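Local atomic coordinates of mandelate racemase/muconate lactonizing enzyme-like protein (Roseovarius sp. TM1035, PDB entry 3RCY), a protein that is of unestablished substrate but carries the fold and magnesium site of the mandelate racemase and muconate lactonizing enzyme family, and probably acts on a carboxylate substrate, as its relatives do. Residues P310-Y313 with V317-A320; P124-Y129 with A321-A326; S187-F192 with I220-A225; A164-P169 with P231-E236. All coordinates share one frame; numbering follows the deposited sequence. Where two conformers were deposited one is given.

Contact 1 of 4, residues P310-Y313 with V317-A320; sequences PHLY and VEWA
L312 and W319 mark the closest approach of the two backbones, their CA atoms 6.5 Å apart, where the loop leaving strand 307-308 turns back along helix 316-327. This is one beta-to-alpha connection of the modified TIM barrel of the enolase superfamily, at the catalytic end of the strands. P310 to L312 have extended backbone angles without joining a strand, whereas 317-320 are regular helix.

Only one leucine carries the apolar part. With L312 CG opposite its own backbone N (chi1 -174°), both methyls, CD1 and CD2, rest against W319 CB at 3.8 Å, and L312 CD2 goes on to the ring, 3.7 Å from W319 CD1. L312 also runs past E318 in the opposite sense, its CD1 3.5 Å from E318 OE1.

The polar link is indirect. The extended side chain of E318 brings its carboxylate to a water, which donates to OE1, while the other oxygen, OE2, accepts from the backbone N of G286. E318 is thereby fixed at both oxygens. H311, whose side chain lies about 4 Å from the magnesium ion, stands on the far side of that water. A single water oxygen therefore meets three partners: E318 OE1 at 2.7 Å, H311 ND1 at 2.8 Å, and Y313 N, which donates to it at 3.1 Å.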
loop_
_atom_site.group_PDB
_atom_site.type_symbol
_atom_site.label_atom_id
_atom_site.label_comp_id
_atom_site.label_asym_id
_atom_site.label_seq_id
_atom_site.Cartn_x
_atom_site.Cartn_y
_atom_site.Cartn_z
ATOM N N PRO A 310 -16.476 11.329 -25.091
ATOM C CA PRO A 310 -17.763 11.894 -24.666
ATOM C C PRO A 310 -18.956 11.005 -25.032
ATOM O O PRO A 310 -19.087 10.569 -26.178
ATOM C CB PRO A 310 -17.830 13.227 -25.422
ATOM C CG PRO A 310 -16.395 13.599 -25.644
ATOM C CD PRO A 310 -15.697 12.292 -25.898
ATOM N N HIS A 311 -19.791 10.728 -24.039
ATOM C CA HIS A 311 -20.971 9.885 -24.197
ATOM C C HIS A 311 -22.050 10.578 -25.014
ATOM O O HIS A 311 -22.254 11.786 -24.878
ATOM C CB HIS A 311 -21.554 9.553 -22.813
ATOM C CG HIS A 311 -22.782 8.696 -22.859
ATOM N ND1 HIS A 311 -24.058 9.212 -22.770
ATOM C CD2 HIS A 311 -22.928 7.356 -22.998
ATOM C CE1 HIS A 311 -24.937 8.225 -22.828
ATOM N NE2 HIS A 311 -24.276 7.089 -22.967
ATOM N N LEU A 312 -22.742 9.809 -25.850
ATOM C CA LEU A 312 -23.977 10.287 -26.466
ATOM C C LEU A 312 -25.027 9.191 -26.564
ATOM O O LEU A 312 -24.912 8.275 -27.377
ATOM C CB LEU A 312 -23.739 10.910 -27.858
ATOM C CG LEU A 312 -25.029 11.533 -28.435
ATOM C CD1 LEU A 312 -25.344 12.896 -27.797
ATOM C CD2 LEU A 312 -24.997 11.652 -29.946
ATOM N N TYR A 313 -26.044 9.276 -25.717
ATOM C CA TYR A 313 -27.295 8.593 -26.009
ATOM C C TYR A 313 -28.413 9.577 -25.739
ATOM O O TYR A 313 -29.190 9.426 -24.799
ATOM C CB TYR A 313 -27.478 7.268 -25.245
ATOM C CG TYR A 313 -28.453 6.376 -25.977
ATOM C CD1 TYR A 313 -28.102 5.805 -27.204
ATOM C CD2 TYR A 313 -29.745 6.156 -25.490
ATOM C CE1 TYR A 313 -28.997 5.012 -27.913
ATOM C CE2 TYR A 313 -30.655 5.355 -26.192
ATOM C CZ TYR A 313 -30.270 4.790 -27.404
ATOM O OH TYR A 313 -31.148 4.009 -28.123
ATOM N N VAL A 317 -27.973 18.413 -29.588
ATOM C CA VAL A 317 -27.515 19.587 -28.846
ATOM C C VAL A 317 -26.416 19.176 -27.869
ATOM O O VAL A 317 -25.351 19.793 -27.835
ATOM C CB VAL A 317 -28.677 20.324 -28.104
ATOM C CG1 VAL A 317 -28.130 21.422 -27.194
ATOM C CG2 VAL A 317 -29.661 20.926 -29.111
ATOM N N GLU A 318 -26.660 18.124 -27.087
ATOM C CA GLU A 318 -25.594 17.595 -26.243
ATOM C C GLU A 318 -24.408 17.149 -27.101
ATOM O O GLU A 318 -23.258 17.335 -26.721
ATOM C CB GLU A 318 -26.072 16.440 -25.362
ATOM C CG GLU A 318 -25.065 16.135 -24.258
ATOM C CD GLU A 318 -25.239 14.768 -23.634
ATOM O OE1 GLU A 318 -25.408 13.771 -24.379
ATOM O OE2 GLU A 318 -25.175 14.687 -22.393
ATOM N N TRP A 319 -24.697 16.583 -28.271
ATOM C CA TRP A 319 -23.640 16.153 -29.181
ATOM C C TRP A 319 -22.786 17.324 -29.668
ATOM O O TRP A 319 -21.578 17.183 -29.809
ATOM C CB TRP A 319 -24.229 15.395 -30.366
ATOM C CG TRP A 319 -23.203 14.786 -31.261
ATOM C CD1 TRP A 319 -22.249 13.856 -30.922
ATOM C CD2 TRP A 319 -23.023 15.051 -32.652
ATOM N NE1 TRP A 319 -21.492 13.533 -32.022
ATOM C CE2 TRP A 319 -21.946 14.247 -33.098
ATOM C CE3 TRP A 319 -23.667 15.892 -33.571
ATOM C CZ2 TRP A 319 -21.503 14.258 -34.423
ATOM C CZ3 TRP A 319 -23.219 15.906 -34.891
ATOM C CH2 TRP A 319 -22.152 15.091 -35.302
ATOM N N ALA A 320 -23.413 18.471 -29.934
ATOM C CA ALA A 320 -22.663 19.673 -30.321
ATOM C C ALA A 320 -21.701 20.109 -29.212
ATOM O O ALA A 320 -20.556 20.477 -29.492
ATOM C CB ALA A 320 -23.601 20.815 -30.703
HETATM O O HOH W 1 -25.845 11.319 -23.395
#

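Contact 2 of 4, residues P124-Y129 with A321-A326; sequences PRIRAY and ANVHFA
I126 reaches from the strand to V323 and A326 of the helix, a strand-to-helix packing on the outer surface of the TIM-type barrel, where helix 316-327 lies over strand 126-131. The tight part is a single side chain set against one helical turn. Its CG1 points away from its own carbonyl carbon (chi1 -60°), and a near-extended second torsion (156°) carries the delta methyl out to the helix. There I126 CD1 sits 3.9 Å from V323 CG1 and 4.0 Å from A326 CB, residues three apart in sequence and so on the same face of the helix. The second branch adds a looser touch, I126 CG2 to A326 CB at 4.1 Å. The CA atoms of I126 and A326 are 7.1 Å apart, consistent with the small size of A326. C335 of the neighbouring strand touches both of these residues and continues the apolar layer.

The loop residues just before I126 form the loose, solvent side: P124 and R125 are exposed and make no contact with 321-326, and P124 packs instead on R176 of a second subunit. Even so, the adjoining chain is tied to the helix, because N123 ND2 donates to the A326 carbonyl. The shortest approach between the two segments is that of I126 CD1 to the backbone oxygen V323 O, 3.4 Å.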
loop_
_atom_site.group_PDB
_atom_site.type_symbol
_atom_site.label_atom_id
_atom_site.label_comp_id
_atom_site.label_asym_id
_atom_site.label_seq_id
_atom_site.Cartn_x
_atom_site.Cartn_y
_atom_site.Cartn_z
ATOM N N PRO A 124 -8.409 19.168 -35.769
ATOM C CA PRO A 124 -9.105 19.563 -37.002
ATOM C C PRO A 124 -10.159 18.538 -37.458
ATOM O O PRO A 124 -11.116 18.914 -38.123
ATOM C CB PRO A 124 -7.973 19.683 -38.034
ATOM C CG PRO A 124 -6.716 19.826 -37.236
ATOM C CD PRO A 124 -6.953 19.033 -35.975
ATOM N N ARG A 125 -9.968 17.261 -37.119
ATOM C CA ARG A 125 -10.980 16.230 -37.351
ATOM C C ARG A 125 -11.068 15.294 -36.127
ATOM O O ARG A 125 -10.041 14.811 -35.610
ATOM C CB ARG A 125 -10.707 15.427 -38.639
ATOM C CG ARG A 125 -10.803 16.235 -39.950
ATOM C CD ARG A 125 -11.573 15.493 -41.059
ATOM N NE ARG A 125 -13.023 15.577 -40.876
ATOM C CZ ARG A 125 -13.931 14.960 -41.637
ATOM N NH1 ARG A 125 -15.225 15.108 -41.369
ATOM N NH2 ARG A 125 -13.558 14.189 -42.657
ATOM N N ILE A 126 -12.295 15.067 -35.675
ATOM C CA ILE A 126 -12.553 14.261 -34.488
ATOM C C ILE A 126 -13.046 12.874 -34.905
ATOM O O ILE A 126 -14.004 12.747 -35.666
ATOM C CB ILE A 126 -13.588 14.955 -33.569
ATOM C CG1 ILE A 126 -13.065 16.337 -33.129
ATOM C CG2 ILE A 126 -13.936 14.070 -32.374
ATOM C CD1 ILE A 126 -14.163 17.340 -32.734
ATOM N N ARG A 127 -12.373 11.842 -34.418
ATOM C CA ARG A 127 -12.768 10.465 -34.682
ATOM C C ARG A 127 -14.147 10.186 -34.083
ATOM O O ARG A 127 -14.385 10.475 -32.908
ATOM C CB ARG A 127 -11.732 9.521 -34.088
ATOM C CG ARG A 127 -11.878 8.088 -34.504
ATOM C CD ARG A 127 -10.722 7.262 -33.946
ATOM N NE ARG A 127 -10.929 5.845 -34.212
ATOM C CZ ARG A 127 -10.257 4.855 -33.634
ATOM N NH1 ARG A 127 -9.324 5.111 -32.725
ATOM N NH2 ARG A 127 -10.536 3.600 -33.962
ATOM N N ALA A 128 -15.052 9.645 -34.897
ATOM C CA ALA A 128 -16.405 9.322 -34.447
ATOM C C ALA A 128 -16.623 7.817 -34.375
ATOM O O ALA A 128 -15.924 7.042 -35.038
ATOM C CB ALA A 128 -17.454 9.956 -35.381
ATOM N N TYR A 129 -17.598 7.405 -33.575
ATOM C CA TYR A 129 -18.063 6.019 -33.616
ATOM C C TYR A 129 -19.573 5.954 -33.429
ATOM O O TYR A 129 -20.204 6.932 -33.020
ATOM C CB TYR A 129 -17.351 5.161 -32.564
ATOM C CG TYR A 129 -17.876 5.261 -31.135
ATOM C CD1 TYR A 129 -17.304 6.154 -30.231
ATOM C CD2 TYR A 129 -18.910 4.428 -30.676
ATOM C CE1 TYR A 129 -17.746 6.237 -28.920
ATOM C CE2 TYR A 129 -19.366 4.503 -29.357
ATOM C CZ TYR A 129 -18.774 5.412 -28.484
ATOM O OH TYR A 129 -19.194 5.510 -27.183
ATOM N N ALA A 321 -22.162 20.049 -27.965
ATOM C CA ALA A 321 -21.295 20.314 -26.815
ATOM C C ALA A 321 -20.099 19.365 -26.818
ATOM O O ALA A 321 -18.950 19.806 -26.677
ATOM C CB ALA A 321 -22.075 20.231 -25.486
ATOM N N ASN A 322 -20.368 18.075 -27.024
ATOM C CA ASN A 322 -19.315 17.055 -27.127
ATOM C C ASN A 322 -18.247 17.396 -28.171
ATOM O O ASN A 322 -17.053 17.179 -27.952
ATOM C CB ASN A 322 -19.917 15.687 -27.462
ATOM C CG ASN A 322 -20.793 15.131 -26.351
ATOM O OD1 ASN A 322 -20.851 15.672 -25.250
ATOM N ND2 ASN A 322 -21.475 14.034 -26.641
ATOM N N VAL A 323 -18.695 17.906 -29.316
ATOM C CA VAL A 323 -17.803 18.194 -30.432
ATOM C C VAL A 323 -16.876 19.369 -30.128
ATOM O O VAL A 323 -15.667 19.278 -30.359
ATOM C CB VAL A 323 -18.595 18.393 -31.756
ATOM C CG1 VAL A 323 -17.699 18.950 -32.863
ATOM C CG2 VAL A 323 -19.218 17.058 -32.193
ATOM N N HIS A 324 -17.431 20.462 -29.598
ATOM C CA HIS A 324 -16.600 21.603 -29.184
ATOM C C HIS A 324 -15.600 21.250 -28.079
ATOM O O HIS A 324 -14.432 21.680 -28.112
ATOM C CB HIS A 324 -17.493 22.773 -28.769
ATOM C CG HIS A 324 -18.150 23.428 -29.937
ATOM N ND1 HIS A 324 -17.531 24.412 -30.675
ATOM C CD2 HIS A 324 -19.328 23.174 -30.554
ATOM C CE1 HIS A 324 -18.323 24.774 -31.669
ATOM N NE2 HIS A 324 -19.415 24.029 -31.626
ATOM N N PHE A 325 -16.076 20.483 -27.100
ATOM C CA PHE A 325 -15.235 19.960 -26.031
ATOM C C PHE A 325 -14.084 19.146 -26.631
ATOM O O PHE A 325 -12.909 19.426 -26.365
ATOM C CB PHE A 325 -16.084 19.106 -25.077
ATOM C CG PHE A 325 -15.286 18.309 -24.073
ATOM C CD1 PHE A 325 -14.564 18.945 -23.066
ATOM C CD2 PHE A 325 -15.290 16.921 -24.117
ATOM C CE1 PHE A 325 -13.834 18.207 -22.133
ATOM C CE2 PHE A 325 -14.566 16.168 -23.180
ATOM C CZ PHE A 325 -13.832 16.825 -22.188
ATOM N N ALA A 326 -14.435 18.162 -27.460
ATOM C CA ALA A 326 -13.462 17.276 -28.114
ATOM C C ALA A 326 -12.462 18.025 -28.997
ATOM O O ALA A 326 -11.286 17.662 -29.041
ATOM C CB ALA A 326 -14.185 16.229 -28.934
#

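Contact 3 of 4, residues S187-F192 with I220-A225; sequences SLSVEF and IRLGQA
S189 and L222 meet side by side between two successive outer helices of the barrel, 183-200 and 216-226. One leucine methyl does the touching: L222 CD1 lies 3.4 Å from S189 OG and 3.5 Å from S189 CB, thus resting against the whole short serine side chain. The second first-shell pair is V190 with A225. Here CG2 of V190 reaches A225 CB at 3.9 Å and, slightly closer, the carbonyl A225 O at 3.6 Å. The CA atoms of this pair are 6.7 Å apart, against 7.9 Å for S189 and L222, consistent with the alanine letting the helices draw together.

The next shell helps to place these groups. S189 OG stands beside its own backbone N (chi1 -66°), a position from which it hydrogen-bonds to the carbonyl of D185, one turn earlier. Beneath the helices, F208 of strand 205-208 touches both S189 and L222, while I186, of the same helix as S189, touches L222 and A225. Farther out, the helix 216-226 faces a third subunit: Q224 NE2 bonds to R254 O, and R221 NH2 to S230 OG, both acceptors belonging to that other chain.

Since the serine hydroxyl is already engaged within its own helix, the leucine methyl can press against it without depriving it of that partner. The interface thus rests on methyl packing and side-chain shape, with no directional polar bond joining the two segments.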
loop_
_atom_site.group_PDB
_atom_site.type_symbol
_atom_site.label_atom_id
_atom_site.label_comp_id
_atom_site.label_asym_id
_atom_site.label_seq_id
_atom_site.Cartn_x
_atom_site.Cartn_y
_atom_site.Cartn_z
ATOM N N SER A 187 -20.960 -16.907 -24.372
ATOM C CA SER A 187 -20.780 -17.464 -25.712
ATOM C C SER A 187 -21.293 -16.520 -26.796
ATOM O O SER A 187 -20.692 -16.411 -27.867
ATOM C CB SER A 187 -21.456 -18.825 -25.834
ATOM O OG SER A 187 -20.936 -19.722 -24.874
ATOM N N LEU A 188 -22.404 -15.832 -26.522
ATOM C CA LEU A 188 -22.931 -14.871 -27.496
ATOM C C LEU A 188 -21.965 -13.694 -27.675
ATOM O O LEU A 188 -21.755 -13.225 -28.792
ATOM C CB LEU A 188 -24.321 -14.355 -27.117
ATOM C CG LEU A 188 -25.041 -13.559 -28.225
ATOM C CD1 LEU A 188 -25.324 -14.429 -29.460
ATOM C CD2 LEU A 188 -26.333 -12.921 -27.715
ATOM N N SER A 189 -21.385 -13.233 -26.567
ATOM C CA SER A 189 -20.419 -12.141 -26.603
ATOM C C SER A 189 -19.193 -12.512 -27.437
ATOM O O SER A 189 -18.686 -11.684 -28.188
ATOM C CB SER A 189 -19.990 -11.735 -25.190
ATOM O OG SER A 189 -21.082 -11.183 -24.479
ATOM N N VAL A 190 -18.728 -13.752 -27.286
ATOM C CA VAL A 190 -17.618 -14.281 -28.079
ATOM C C VAL A 190 -18.019 -14.367 -29.565
ATOM O O VAL A 190 -17.259 -13.957 -30.445
ATOM C CB VAL A 190 -17.143 -15.663 -27.531
ATOM C CG1 VAL A 190 -16.199 -16.356 -28.503
ATOM C CG2 VAL A 190 -16.474 -15.503 -26.148
ATOM N N GLU A 191 -19.212 -14.891 -29.834
ATOM C CA GLU A 191 -19.717 -14.971 -31.205
ATOM C C GLU A 191 -19.794 -13.593 -31.887
ATOM O O GLU A 191 -19.390 -13.447 -33.044
ATOM C CB GLU A 191 -21.083 -15.670 -31.251
ATOM C CG GLU A 191 -21.526 -16.013 -32.675
ATOM C CD GLU A 191 -22.986 -16.422 -32.788
ATOM O OE1 GLU A 191 -23.689 -16.484 -31.753
ATOM O OE2 GLU A 191 -23.434 -16.681 -33.930
ATOM N N PHE A 192 -20.321 -12.597 -31.174
ATOM C CA PHE A 192 -20.359 -11.213 -31.669
ATOM C C PHE A 192 -18.956 -10.692 -32.017
ATOM O O PHE A 192 -18.734 -10.202 -33.122
ATOM C CB PHE A 192 -21.003 -10.274 -30.639
ATOM C CG PHE A 192 -22.484 -10.026 -30.852
ATOM C CD1 PHE A 192 -23.420 -11.058 -30.705
ATOM C CD2 PHE A 192 -22.945 -8.741 -31.143
ATOM C CE1 PHE A 192 -24.787 -10.817 -30.875
ATOM C CE2 PHE A 192 -24.316 -8.490 -31.321
ATOM C CZ PHE A 192 -25.239 -9.533 -31.187
ATOM N N ILE A 220 -15.160 -10.082 -14.918
ATOM C CA ILE A 220 -13.864 -10.709 -15.187
ATOM C C ILE A 220 -14.010 -11.974 -16.047
ATOM O O ILE A 220 -13.255 -12.158 -17.001
ATOM C CB ILE A 220 -13.073 -10.971 -13.878
ATOM C CG1 ILE A 220 -12.687 -9.625 -13.232
ATOM C CG2 ILE A 220 -11.808 -11.825 -14.145
ATOM C CD1 ILE A 220 -12.311 -9.714 -11.751
ATOM N N ARG A 221 -14.986 -12.826 -15.731
ATOM C CA ARG A 221 -15.233 -14.021 -16.550
ATOM C C ARG A 221 -15.616 -13.668 -17.995
ATOM O O ARG A 221 -15.143 -14.303 -18.937
ATOM C CB ARG A 221 -16.291 -14.917 -15.920
ATOM C CG ARG A 221 -15.848 -15.563 -14.607
ATOM C CD ARG A 221 -16.831 -16.643 -14.164
ATOM N NE ARG A 221 -17.095 -17.603 -15.232
ATOM C CZ ARG A 221 -18.298 -17.900 -15.717
ATOM N NH1 ARG A 221 -19.401 -17.336 -15.214
ATOM N NH2 ARG A 221 -18.396 -18.785 -16.699
ATOM N N LEU A 222 -16.458 -12.650 -18.167
ATOM C CA LEU A 222 -16.854 -12.226 -19.515
ATOM C C LEU A 222 -15.694 -11.547 -20.237
ATOM O O LEU A 222 -15.421 -11.831 -21.413
ATOM C CB LEU A 222 -18.084 -11.309 -19.481
ATOM C CG LEU A 222 -18.485 -10.681 -20.825
ATOM C CD1 LEU A 222 -19.041 -11.729 -21.775
ATOM C CD2 LEU A 222 -19.499 -9.575 -20.613
ATOM N N GLY A 223 -15.017 -10.657 -19.524
ATOM C CA GLY A 223 -13.855 -9.948 -20.050
ATOM C C GLY A 223 -12.795 -10.874 -20.615
ATOM O O GLY A 223 -12.350 -10.687 -21.745
ATOM N N GLN A 224 -12.389 -11.881 -19.836
ATOM C CA GLN A 224 -11.325 -12.778 -20.271
ATOM C C GLN A 224 -11.685 -13.553 -21.552
ATOM O O GLN A 224 -10.815 -13.826 -22.379
ATOM C CB GLN A 224 -10.874 -13.710 -19.130
ATOM C CG GLN A 224 -11.834 -14.838 -18.775
ATOM C CD GLN A 224 -11.390 -15.597 -17.529
ATOM O OE1 GLN A 224 -10.856 -16.705 -17.619
ATOM N NE2 GLN A 224 -11.592 -14.988 -16.363
ATOM N N ALA A 225 -12.975 -13.856 -21.720
ATOM C CA ALA A 225 -13.474 -14.590 -22.885
ATOM C C ALA A 225 -13.366 -13.807 -24.197
ATOM O O ALA A 225 -13.169 -14.395 -25.255
ATOM C CB ALA A 225 -14.916 -15.036 -22.652
#

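Contact 4 of 4, residues A164-P169 with P231-E236; sequences AVKFDP and PLWYEE. With MG (magnesium ion), chain I.
K166 and W233 have the nearest CA atoms of the two segments, yet these are 9.5 Å apart, because strand 205-208 runs between strands 164-167 and 233-235 in the parallel barrel. The gap is bridged by side chains directed into the barrel mouth. K166 leaves the backbone with CG opposite N; its CD passes the edge of the W233 indole, 4.1 Å from NE1, and the bend at the third torsion (93°) then turns CE and NZ toward E235.

The two side chains meet at about a right angle. K166 NZ bonds to E235 OE1 at 2.8 Å through the syn lone pair of that oxygen and weakly to OE2 at 3.1 Å, completing a salt bridge. OE1 also accepts from Q282 NE2 and, weakly, from W233 NE1 (3.0 Å, 128°). OE2 binds the magnesium ion at 2.2 Å. Further polar partners of NZ are E336 and Y129 OH, and Y131 adds a cation-pi contact.

With E261 and four waters, E235 gives the metal six ligands. One of these waters, 2.3 Å from magnesium, accepts from K166 NZ at 2.9 Å and so couples lysine to metal. OE1 takes most of the N-H donors, which should help fix the carboxylate's rotation, while OE2 binds the ion and receives only a weak bond from K166 NZ. In relatives, substrate oxygens replace such metal waters, so this site is probably where a substrate would bind.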
loop_
_atom_site.group_PDB
_atom_site.type_symbol
_atom_site.label_atom_id
_atom_site.label_comp_id
_atom_site.label_asym_id
_atom_site.label_seq_id
_atom_site.Cartn_x
_atom_site.Cartn_y
_atom_site.Cartn_z
ATOM N N ALA A 164 -14.578 2.608 -35.749
ATOM C CA ALA A 164 -14.887 1.912 -34.504
ATOM C C ALA A 164 -16.392 1.727 -34.404
ATOM O O ALA A 164 -17.164 2.599 -34.832
ATOM C CB ALA A 164 -14.342 2.688 -33.283
ATOM N N VAL A 165 -16.800 0.580 -33.866
ATOM C CA VAL A 165 -18.213 0.240 -33.726
ATOM C C VAL A 165 -18.478 -0.350 -32.353
ATOM O O VAL A 165 -17.638 -1.074 -31.815
ATOM C CB VAL A 165 -18.706 -0.735 -34.833
ATOM C CG1 VAL A 165 -18.602 -0.089 -36.211
ATOM C CG2 VAL A 165 -17.950 -2.074 -34.808
ATOM N N LYS A 166 -19.656 -0.040 -31.802
ATOM C CA LYS A 166 -20.025 -0.464 -30.451
ATOM C C LYS A 166 -21.267 -1.353 -30.446
ATOM O O LYS A 166 -22.160 -1.201 -31.288
ATOM C CB LYS A 166 -20.236 0.757 -29.544
ATOM C CG LYS A 166 -20.357 0.405 -28.052
ATOM C CD LYS A 166 -19.964 1.580 -27.165
ATOM C CE LYS A 166 -21.174 2.430 -26.779
ATOM N NZ LYS A 166 -20.747 3.543 -25.876
ATOM N N PHE A 167 -21.294 -2.286 -29.496
ATOM C CA PHE A 167 -22.353 -3.288 -29.376
ATOM C C PHE A 167 -22.300 -3.896 -27.975
ATOM O O PHE A 167 -21.225 -3.951 -27.356
ATOM C CB PHE A 167 -22.184 -4.385 -30.446
ATOM C CG PHE A 167 -20.802 -4.996 -30.481
ATOM C CD1 PHE A 167 -19.755 -4.361 -31.164
ATOM C CD2 PHE A 167 -20.538 -6.186 -29.806
ATOM C CE1 PHE A 167 -18.467 -4.910 -31.170
ATOM C CE2 PHE A 167 -19.268 -6.748 -29.809
ATOM C CZ PHE A 167 -18.224 -6.111 -30.492
ATOM N N ASP A 168 -23.456 -4.328 -27.475
ATOM C CA ASP A 168 -23.551 -5.025 -26.196
ATOM C C ASP A 168 -24.446 -6.248 -26.339
ATOM O O ASP A 168 -25.673 -6.131 -26.318
ATOM C CB ASP A 168 -24.102 -4.112 -25.087
ATOM C CG ASP A 168 -24.192 -4.818 -23.719
ATOM O OD1 ASP A 168 -23.788 -5.997 -23.591
ATOM O OD2 ASP A 168 -24.666 -4.181 -22.755
ATOM N N PRO A 169 -23.832 -7.427 -26.481
ATOM C CA PRO A 169 -24.561 -8.678 -26.613
ATOM C C PRO A 169 -24.671 -9.446 -25.290
ATOM O O PRO A 169 -25.148 -10.588 -25.283
ATOM C CB PRO A 169 -23.677 -9.462 -27.580
ATOM C CG PRO A 169 -22.274 -8.990 -27.258
ATOM C CD PRO A 169 -22.380 -7.617 -26.643
ATOM N N PRO A 231 -10.680 -6.204 -28.318
ATOM C CA PRO A 231 -11.573 -5.039 -28.235
ATOM C C PRO A 231 -10.831 -3.808 -27.702
ATOM O O PRO A 231 -9.972 -3.932 -26.824
ATOM C CB PRO A 231 -12.647 -5.487 -27.244
ATOM C CG PRO A 231 -12.021 -6.588 -26.455
ATOM C CD PRO A 231 -11.072 -7.275 -27.378
ATOM N N LEU A 232 -11.143 -2.639 -28.247
ATOM C CA LEU A 232 -10.468 -1.403 -27.851
ATOM C C LEU A 232 -10.821 -0.997 -26.416
ATOM O O LEU A 232 -9.973 -0.488 -25.689
ATOM C CB LEU A 232 -10.761 -0.272 -28.848
ATOM C CG LEU A 232 -10.047 1.076 -28.645
ATOM C CD1 LEU A 232 -9.896 1.798 -29.952
ATOM C CD2 LEU A 232 -10.800 1.974 -27.647
ATOM N N TRP A 233 -12.077 -1.202 -26.023
ATOM C CA TRP A 233 -12.470 -0.977 -24.634
ATOM C C TRP A 233 -13.580 -1.912 -24.166
ATOM O O TRP A 233 -14.269 -2.530 -24.974
ATOM C CB TRP A 233 -12.811 0.503 -24.331
ATOM C CG TRP A 233 -14.166 1.037 -24.798
ATOM C CD1 TRP A 233 -15.406 0.478 -24.593
ATOM C CD2 TRP A 233 -14.399 2.276 -25.487
ATOM N NE1 TRP A 233 -16.388 1.284 -25.140
ATOM C CE2 TRP A 233 -15.795 2.392 -25.690
ATOM C CE3 TRP A 233 -13.561 3.296 -25.960
ATOM C CZ2 TRP A 233 -16.368 3.485 -26.353
ATOM C CZ3 TRP A 233 -14.135 4.386 -26.622
ATOM C CH2 TRP A 233 -15.526 4.468 -26.807
ATOM N N TYR A 234 -13.709 -1.980 -22.846
ATOM C CA TYR A 234 -14.703 -2.750 -22.132
ATOM C C TYR A 234 -15.423 -1.697 -21.302
ATOM O O TYR A 234 -14.862 -1.158 -20.338
ATOM C CB TYR A 234 -13.981 -3.772 -21.240
ATOM C CG TYR A 234 -14.812 -4.813 -20.517
ATOM C CD1 TYR A 234 -16.160 -5.050 -20.842
ATOM C CD2 TYR A 234 -14.225 -5.603 -19.524
ATOM C CE1 TYR A 234 -16.889 -6.024 -20.181
ATOM C CE2 TYR A 234 -14.944 -6.572 -18.851
ATOM C CZ TYR A 234 -16.273 -6.788 -19.188
ATOM O OH TYR A 234 -16.973 -7.766 -18.526
ATOM N N GLU A 235 -16.652 -1.380 -21.701
ATOM C CA GLU A 235 -17.387 -0.257 -21.126
ATOM C C GLU A 235 -18.205 -0.662 -19.904
ATOM O O GLU A 235 -18.802 -1.733 -19.883
ATOM C CB GLU A 235 -18.307 0.345 -22.190
ATOM C CG GLU A 235 -19.022 1.622 -21.775
ATOM C CD GLU A 235 -19.531 2.411 -22.977
ATOM O OE1 GLU A 235 -18.986 2.233 -24.089
ATOM O OE2 GLU A 235 -20.464 3.222 -22.801
ATOM N N GLU A 236 -18.226 0.187 -18.881
ATOM C CA GLU A 236 -19.068 -0.057 -17.693
ATOM C C GLU A 236 -19.197 -1.555 -17.345
ATOM O O GLU A 236 -20.288 -2.115 -17.393
ATOM C CB GLU A 236 -20.465 0.538 -17.905
ATOM C CG GLU A 236 -20.509 2.066 -17.945
ATOM C CD GLU A 236 -21.864 2.595 -17.504
ATOM O OE1 GLU A 236 -22.876 2.256 -18.163
ATOM O OE2 GLU A 236 -21.918 3.331 -16.486
HETATM MG MG MG I . -22.657 3.069 -22.584
HETATM O O HOH W 2 -23.210 4.282 -24.513
HETATM O O HOH W 3 -22.824 1.585 -20.806
HETATM O O HOH W 4 -22.641 1.197 -23.799
HETATM O O HOH W 5 -24.902 2.955 -22.094
#

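The four contacts spread around one barrel, with contact 4 holding its magnesium site. Contact 1 does not touch contact 4, their nearest atoms being about 5 Å apart, but the H311 side chain is about 4 Å from the magnesium and touches the metal ligand E261. Contacts 1 and 2 share helix 316-327, their centres 10 Å apart, and H311 O probably accepts from N322 ND2 at 3.0 Å. Contact 2 joins contact 4 through neighbouring strands, where Y129 OH lies 2.8 Å from K166 NZ. Contact 3 is peripheral, the L222 side chain about 13 Å from the magnesium, but F192 CD1 packs 3.5 Å from P169 CB of contact 4. Bound ribofuranose lies apart, about 14 Å from the E235 side chain.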